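Long-range contacts in gamma-glutamyltranspeptidase (Ggt) (Helicobacter pylori 26695, PDB 5BPK), which probably transfers or hydrolyses the gamma-glutamyl group of glutathione and related compounds, as an N-terminal nucleophile hydrolase: residues 85-96 and 161-170; 115-123 and 178-186. All coordinates share one frame; numbering follows the deposited sequence. Where two conformers were deposited one is given.

Contact 1 of 2, residues 85-96 and 161-170. With 4UD ((2S)-amino[(5S)-4,5-dihydro-1,2-oxazol-5-yl]acetic acid), chain O; EDO (1,2-ethanediol), chain P.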
# COMPACT_ATOMS: atom_id res chain seq x y z
N VAL B 85 7.81 11.70 -16.35
CA VAL B 85 7.86 11.34 -14.93
C VAL B 85 8.47 12.48 -14.13
O VAL B 85 9.56 12.98 -14.46
CB VAL B 85 8.66 10.03 -14.71
CG1 VAL B 85 8.82 9.72 -13.22
CG2 VAL B 85 7.98 8.87 -15.43
N PHE B 86 7.74 12.90 -13.10
CA PHE B 86 8.18 13.92 -12.15
C PHE B 86 8.34 13.33 -10.74
O PHE B 86 9.37 13.53 -10.10
CB PHE B 86 7.20 15.11 -12.17
CG PHE B 86 7.52 16.20 -11.19
CD1 PHE B 86 8.70 16.92 -11.29
CD2 PHE B 86 6.63 16.54 -10.18
CE1 PHE B 86 9.00 17.95 -10.39
CE2 PHE B 86 6.91 17.55 -9.27
CZ PHE B 86 8.10 18.26 -9.38
N LEU B 87 7.31 12.64 -10.26
CA LEU B 87 7.37 11.94 -8.97
C LEU B 87 6.87 10.51 -9.06
O LEU B 87 5.92 10.22 -9.80
CB LEU B 87 6.53 12.67 -7.91
CG LEU B 87 6.92 14.11 -7.56
CD1 LEU B 87 5.82 14.79 -6.72
CD2 LEU B 87 8.27 14.14 -6.82
N VAL B 88 7.51 9.62 -8.31
CA VAL B 88 7.03 8.25 -8.08
C VAL B 88 6.91 8.11 -6.57
O VAL B 88 7.89 8.27 -5.84
CB VAL B 88 8.00 7.20 -8.67
CG1 VAL B 88 7.34 5.80 -8.68
CG2 VAL B 88 8.44 7.62 -10.08
N VAL B 89 5.71 7.85 -6.09
CA VAL B 89 5.45 7.93 -4.66
C VAL B 89 4.37 6.95 -4.20
O VAL B 89 3.49 6.57 -4.96
CB VAL B 89 5.09 9.39 -4.28
CG1 VAL B 89 3.82 9.82 -4.97
CG2 VAL B 89 5.03 9.58 -2.77
N GLY B 90 4.47 6.54 -2.95
CA GLY B 90 3.50 5.67 -2.32
C GLY B 90 3.92 5.39 -0.89
O GLY B 90 5.01 5.80 -0.47
N SER B 91 3.06 4.70 -0.15
CA SER B 91 3.29 4.40 1.25
C SER B 91 2.37 3.32 1.76
O SER B 91 1.28 3.14 1.22
CB SER B 91 3.02 5.66 2.10
OG SER B 91 3.31 5.45 3.47
N PRO B 92 2.81 2.59 2.80
CA PRO B 92 1.90 1.82 3.63
C PRO B 92 1.20 2.70 4.66
O PRO B 92 1.45 3.90 4.73
CB PRO B 92 2.84 0.84 4.31
CG PRO B 92 4.10 1.57 4.46
CD PRO B 92 4.21 2.39 3.21
N GLY B 93 0.32 2.09 5.45
CA GLY B 93 -0.36 2.81 6.52
C GLY B 93 -1.86 2.66 6.59
O GLY B 93 -2.50 3.38 7.34
N GLY B 94 -2.43 1.73 5.83
CA GLY B 94 -3.88 1.54 5.78
C GLY B 94 -4.60 2.84 5.46
O GLY B 94 -4.33 3.47 4.46
N SER B 95 -5.53 3.24 6.33
CA SER B 95 -6.27 4.48 6.13
C SER B 95 -5.37 5.72 5.99
O SER B 95 -5.76 6.70 5.36
CB SER B 95 -7.21 4.69 7.30
OG SER B 95 -6.45 4.68 8.50
N ARG B 96 -4.18 5.69 6.59
CA ARG B 96 -3.27 6.85 6.54
C ARG B 96 -2.54 6.99 5.21
O ARG B 96 -1.91 8.01 4.97
CB ARG B 96 -2.24 6.80 7.69
CG ARG B 96 -2.76 7.29 9.03
CD ARG B 96 -3.73 6.36 9.70
NE ARG B 96 -3.15 5.06 10.04
CZ ARG B 96 -3.77 4.12 10.76
NH1 ARG B 96 -4.99 4.34 11.26
NH2 ARG B 96 -3.16 2.97 11.00
N MET B 161 3.33 8.13 11.01
CA MET B 161 2.47 7.62 9.97
C MET B 161 3.24 7.44 8.67
O MET B 161 3.79 8.40 8.16
CB MET B 161 1.36 8.64 9.71
CG MET B 161 0.35 8.75 10.80
SD MET B 161 -0.92 9.96 10.43
CE MET B 161 -0.02 11.50 10.74
N GLY B 162 3.27 6.22 8.16
CA GLY B 162 3.74 5.97 6.80
C GLY B 162 5.18 5.53 6.68
O GLY B 162 5.96 5.58 7.65
N ASP B 163 5.54 5.15 5.46
CA ASP B 163 6.91 4.77 5.12
C ASP B 163 7.06 4.94 3.61
O ASP B 163 6.90 4.01 2.83
CB ASP B 163 7.22 3.35 5.58
CG ASP B 163 8.64 2.91 5.23
OD1 ASP B 163 9.44 3.77 4.81
OD2 ASP B 163 8.93 1.71 5.35
N VAL B 164 7.30 6.18 3.22
CA VAL B 164 7.35 6.57 1.82
C VAL B 164 8.72 6.32 1.21
O VAL B 164 9.74 6.72 1.76
CB VAL B 164 7.01 8.07 1.68
CG1 VAL B 164 7.14 8.52 0.20
CG2 VAL B 164 5.62 8.37 2.24
N ASN B 165 8.72 5.63 0.08
CA ASN B 165 9.88 5.53 -0.78
C ASN B 165 9.50 6.24 -2.06
O ASN B 165 8.54 5.84 -2.74
CB ASN B 165 10.25 4.06 -0.99
CG ASN B 165 10.67 3.42 0.30
OD1 ASN B 165 11.63 3.87 0.93
ND2 ASN B 165 9.95 2.38 0.72
N ALA B 166 10.21 7.31 -2.37
CA ALA B 166 9.82 8.21 -3.44
C ALA B 166 11.00 8.64 -4.30
O ALA B 166 12.15 8.69 -3.85
CB ALA B 166 9.10 9.42 -2.86
N ILE B 167 10.70 8.94 -5.56
CA ILE B 167 11.68 9.40 -6.55
C ILE B 167 11.16 10.67 -7.21
O ILE B 167 9.97 10.76 -7.52
CB ILE B 167 11.95 8.35 -7.65
CG1 ILE B 167 12.51 7.06 -7.06
CG2 ILE B 167 12.88 8.90 -8.72
CD1 ILE B 167 12.47 5.85 -8.03
N GLN B 168 12.06 11.65 -7.36
CA GLN B 168 11.80 12.81 -8.19
C GLN B 168 12.76 12.78 -9.37
O GLN B 168 13.96 12.52 -9.21
CB GLN B 168 11.95 14.10 -7.39
CG GLN B 168 11.65 15.37 -8.17
CD GLN B 168 11.87 16.63 -7.37
OE1 GLN B 168 12.92 16.81 -6.75
NE2 GLN B 168 10.90 17.53 -7.39
N VAL B 169 12.23 13.08 -10.56
CA VAL B 169 13.03 13.08 -11.78
C VAL B 169 13.00 14.48 -12.38
O VAL B 169 11.92 15.06 -12.58
CB VAL B 169 12.53 12.04 -12.80
CG1 VAL B 169 13.43 12.02 -14.02
CG2 VAL B 169 12.47 10.66 -12.17
N LEU B 170 14.18 15.00 -12.68
CA LEU B 170 14.31 16.34 -13.28
C LEU B 170 15.18 16.28 -14.53
O LEU B 170 16.13 15.48 -14.59
CB LEU B 170 14.90 17.33 -12.27
CG LEU B 170 14.16 17.46 -10.93
CD1 LEU B 170 14.99 18.29 -9.96
CD2 LEU B 170 12.77 18.07 -11.13
C3 4UD O . -0.80 -1.52 4.31
C4 4UD O . -2.77 -1.98 3.42
C5 4UD O . -1.90 -2.50 4.55
C6 4UD O . -4.28 -2.18 3.61
C8 4UD O . -4.94 -1.69 2.34
O9 4UD O . -5.01 -2.40 1.36
O10 4UD O . -5.46 -0.44 2.28
N7 4UD O . -4.60 -3.61 3.77
O2 4UD O . -2.53 -0.58 3.35
N1 4UD O . -1.23 -0.50 3.65
C1 EDO P . 8.55 9.68 -18.77
O1 EDO P . 9.69 10.49 -18.41
C2 EDO P . 8.61 9.22 -20.22
O2 EDO P . 7.36 9.42 -20.91

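Contact 2 of 2, residues 115-123 and 178-186. With EDO (1,2-ethanediol), chain S; EDO (1,2-ethanediol), chain R; EDO (1,2-ethanediol), chain F; EDO (1,2-ethanediol), chain H.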
# COMPACT_ATOMS: atom_id res chain seq x y z
N ILE B 115 12.78 16.10 -2.46
CA ILE B 115 12.05 14.88 -2.15
C ILE B 115 12.35 14.34 -0.75
O ILE B 115 11.47 13.75 -0.11
CB ILE B 115 12.21 13.79 -3.25
CG1 ILE B 115 11.14 12.70 -3.11
CG2 ILE B 115 13.63 13.19 -3.26
CD1 ILE B 115 9.73 13.24 -3.18
N SER B 116 13.58 14.56 -0.26
CA SER B 116 13.92 14.18 1.12
C SER B 116 13.14 15.00 2.15
O SER B 116 12.60 14.46 3.12
CB SER B 116 15.42 14.30 1.36
OG SER B 116 15.72 13.93 2.69
N GLU B 117 13.11 16.32 1.94
CA GLU B 117 12.34 17.22 2.79
C GLU B 117 10.85 16.88 2.76
O GLU B 117 10.18 16.82 3.81
CB GLU B 117 12.56 18.66 2.35
CG GLU B 117 13.97 19.18 2.59
CD GLU B 117 14.26 20.50 1.87
OE1 GLU B 117 13.71 20.75 0.77
OE2 GLU B 117 15.03 21.30 2.42
N ALA B 118 10.33 16.64 1.56
CA ALA B 118 8.91 16.33 1.39
C ALA B 118 8.51 15.06 2.15
O ALA B 118 7.40 14.98 2.69
CB ALA B 118 8.56 16.19 -0.09
N VAL B 119 9.41 14.07 2.17
CA VAL B 119 9.16 12.82 2.90
C VAL B 119 9.35 12.94 4.43
O VAL B 119 8.53 12.44 5.20
CB VAL B 119 10.03 11.67 2.34
CG1 VAL B 119 9.97 10.42 3.23
CG2 VAL B 119 9.62 11.33 0.89
N SER B 120 10.42 13.60 4.86
CA SER B 120 10.69 13.73 6.30
C SER B 120 9.70 14.64 7.02
O SER B 120 9.45 14.46 8.22
CB SER B 120 12.11 14.25 6.53
OG SER B 120 13.06 13.28 6.15
N ALA B 121 9.14 15.61 6.31
CA ALA B 121 8.24 16.62 6.91
C ALA B 121 7.14 15.96 7.74
O ALA B 121 6.53 14.97 7.29
CB ALA B 121 7.63 17.50 5.84
N PRO B 122 6.89 16.49 8.95
CA PRO B 122 5.81 15.94 9.76
C PRO B 122 4.46 15.92 9.05
O PRO B 122 4.18 16.80 8.23
CB PRO B 122 5.77 16.90 10.96
CG PRO B 122 7.21 17.27 11.14
CD PRO B 122 7.70 17.46 9.71
N ARG B 123 3.66 14.91 9.37
CA ARG B 123 2.39 14.63 8.70
C ARG B 123 1.22 14.76 9.67
O ARG B 123 1.38 14.49 10.86
CB ARG B 123 2.41 13.21 8.14
CG ARG B 123 3.32 13.06 6.95
CD ARG B 123 3.63 11.57 6.62
NE ARG B 123 4.76 11.54 5.69
CZ ARG B 123 5.53 10.50 5.42
NH1 ARG B 123 5.34 9.33 6.02
NH2 ARG B 123 6.52 10.65 4.56
N PHE B 178 17.95 11.73 -11.18
CA PHE B 178 17.02 11.03 -10.31
C PHE B 178 17.38 11.30 -8.86
O PHE B 178 18.51 11.03 -8.44
CB PHE B 178 17.08 9.53 -10.57
CG PHE B 178 16.78 9.16 -11.99
CD1 PHE B 178 17.76 9.27 -12.97
CD2 PHE B 178 15.52 8.69 -12.35
CE1 PHE B 178 17.49 8.93 -14.29
CE2 PHE B 178 15.25 8.35 -13.67
CZ PHE B 178 16.24 8.47 -14.64
N TYR B 179 16.42 11.82 -8.10
CA TYR B 179 16.56 12.06 -6.67
C TYR B 179 15.61 11.15 -5.92
O TYR B 179 14.45 11.01 -6.29
CB TYR B 179 16.26 13.52 -6.32
CG TYR B 179 17.27 14.49 -6.86
CD1 TYR B 179 18.57 14.50 -6.37
CD2 TYR B 179 16.93 15.41 -7.84
CE1 TYR B 179 19.51 15.39 -6.85
CE2 TYR B 179 17.87 16.31 -8.33
CZ TYR B 179 19.16 16.30 -7.83
OH TYR B 179 20.09 17.19 -8.32
N GLY B 180 16.11 10.52 -4.86
CA GLY B 180 15.31 9.59 -4.09
C GLY B 180 15.31 9.86 -2.61
O GLY B 180 16.22 10.46 -2.06
N SER B 181 14.26 9.39 -1.95
CA SER B 181 14.21 9.41 -0.51
C SER B 181 13.50 8.17 0.02
O SER B 181 12.43 7.78 -0.46
CB SER B 181 13.52 10.67 0.01
OG SER B 181 13.66 10.77 1.42
N THR B 182 14.14 7.57 1.02
CA THR B 182 13.48 6.66 1.93
C THR B 182 12.83 7.50 3.04
O THR B 182 12.89 8.73 3.02
CB THR B 182 14.47 5.64 2.51
OG1 THR B 182 15.53 6.34 3.16
CG2 THR B 182 15.05 4.76 1.40
N ASP B 183 12.18 6.84 3.98
CA ASP B 183 11.45 7.54 5.02
C ASP B 183 12.14 7.32 6.37
O ASP B 183 12.37 6.17 6.76
CB ASP B 183 10.01 7.01 5.07
CG ASP B 183 9.05 7.94 5.79
OD1 ASP B 183 9.42 8.54 6.84
OD2 ASP B 183 7.90 8.07 5.31
N PRO B 184 12.47 8.41 7.09
CA PRO B 184 13.07 8.22 8.42
C PRO B 184 12.20 7.38 9.37
O PRO B 184 12.72 6.80 10.32
CB PRO B 184 13.23 9.66 8.95
CG PRO B 184 12.45 10.53 8.06
CD PRO B 184 12.41 9.84 6.72
N ARG B 185 10.90 7.29 9.09
CA ARG B 185 9.96 6.56 9.95
C ARG B 185 10.07 5.04 9.86
O ARG B 185 9.51 4.34 10.69
CB ARG B 185 8.52 6.95 9.61
CG ARG B 185 8.21 8.42 9.79
CD ARG B 185 6.92 8.78 9.09
NE ARG B 185 6.55 10.18 9.24
CZ ARG B 185 7.07 11.18 8.53
NH1 ARG B 185 8.01 10.94 7.62
NH2 ARG B 185 6.65 12.42 8.72
N LYS B 186 10.79 4.55 8.86
CA LYS B 186 10.86 3.12 8.56
C LYS B 186 11.10 2.26 9.82
O LYS B 186 10.39 1.29 10.04
CB LYS B 186 11.95 2.85 7.51
CG LYS B 186 11.97 1.41 6.95
CD LYS B 186 12.95 0.49 7.68
CE LYS B 186 14.40 0.73 7.27
NZ LYS B 186 15.36 -0.05 8.12
C1 EDO S . 17.15 10.88 2.89
O1 EDO S . 15.75 10.82 3.26
C2 EDO S . 17.34 10.23 1.53
O2 EDO S . 16.90 8.87 1.54
C1 EDO R . 2.10 18.12 10.97
O1 EDO R . 1.19 19.19 10.71
C2 EDO R . 1.72 17.41 12.28
O2 EDO R . 2.55 16.27 12.58
C1 EDO F . 8.66 -1.65 9.21
O1 EDO F . 9.54 -1.45 8.09
C2 EDO F . 8.92 -3.02 9.84
O2 EDO F . 7.82 -3.92 9.65
C1 EDO H . 16.45 14.18 9.32
O1 EDO H . 17.00 13.07 10.05
C2 EDO H . 15.52 13.68 8.20
O2 EDO H . 16.18 13.61 6.92

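Contact 1 of 2, residues 85-96 and 161-170
S91 and D163 hold together the loop end of this pairing. With OG anti to the backbone N (chi1 -177°), the S91 hydroxyl takes the N-H of D163 at 3.0 Å from N to OG in a nearly straight bond (167°), and it also donates to P92 O on a lone pair. A small hydroxyl suits the place, because G162 CA packs 3.4 Å from S91 OG, with no side chain on G162 to intervene. P92 lays its CG against D163 CB, while the carboxylate of D163 turns to S43 of the neighbouring Ggt chain. P92 and the two glycines after it line the inhibitor pocket; G94 N makes a weak bond to O2 of 4UD.

Beyond G90, strands 85-89 and 166-170 run antiparallel. V88 and I167 form the hydrogen-bonded pair, their branched side chains suiting an extended backbone, with V88 N 2.8 Å from I167 O. On the other face, L87 and Q168 lie side by side, L87 CD2 3.7 Å from Q168 CB. The extended Q168 chain runs beside F86, amide and ring planes 54° apart and NE2 3.5 Å from CZ, whereas L170 CD2 meets the ring at its edge.

F86 and L87 both face V79, making a classic beta bulge against strand 77-81; strand 176-181 flanks the opposite edge of 166-171, and helix 96-109 covers F86 and Q168 through V108.

Contact 2 of 2, residues 115-123 and 178-186
Y179 brings its CB to 4.0 Å from I115 CG2, the methyl that I115 holds between its backbone N and carbonyl carbon, while the tyrosine ring leads away from the helix. The same methyl covers G180. S181 then points at helix 115-120, its OG 3.4 Å from S116 CA; a residue this small lets strand and helix approach closely, and the hydroxyl donates to T182 O and accepts from a bound 1,2-ethanediol. V119 CG1 packs against T182 O and against D183 CG.

D183 is the hub of a salt-bridge network with R123 and R185. Its OD1 accepts from R185 N, closing an Asx turn just after the strand, and also from R185 NH1. Its OD2 is gripped end-on by both terminal nitrogens of R123: NH1, at 2.9 Å from OD2, uses the syn lone pair, while NH2 arrives from above the carboxylate plane, guanidinium and carboxylate planes standing 90° apart. R123 NH1 also bonds M161 O, and V164 N is a further donor to OD2.

R185 reaches back extended to the C-terminal end of the helix, where NH1 bonds V119 O and NH2 bonds A121 O, 2.9 Å from NH2. Its guanidinium stacks flat on that of R123, centres 3.5 Å apart and planes at 10°. D183 probably offsets the like charges, and E136 adds a salt bridge to R185 NH2.

Both contacts are largely buried, contact 1 nearer the centre of the chain and contact 2 with an exposed fringe at T182 and P184. They share the four-stranded sheet: strands 166-171 and 176-181 are neighbours in it, joined by the backbone bond from Q168 N to Y179 O. Contact 1 is strand against strand, held mainly by main-chain bonds and apolar packing, with one serine hydroxyl at the loop end, and its loop reaches the inhibitor; contact 2 sets a short helix beside the last strand and relies on charged side chains. The two meet again at the loop end, where the charged network of 115-123 and 178-186 reaches main-chain atoms of the 161-170 segment and ties it down.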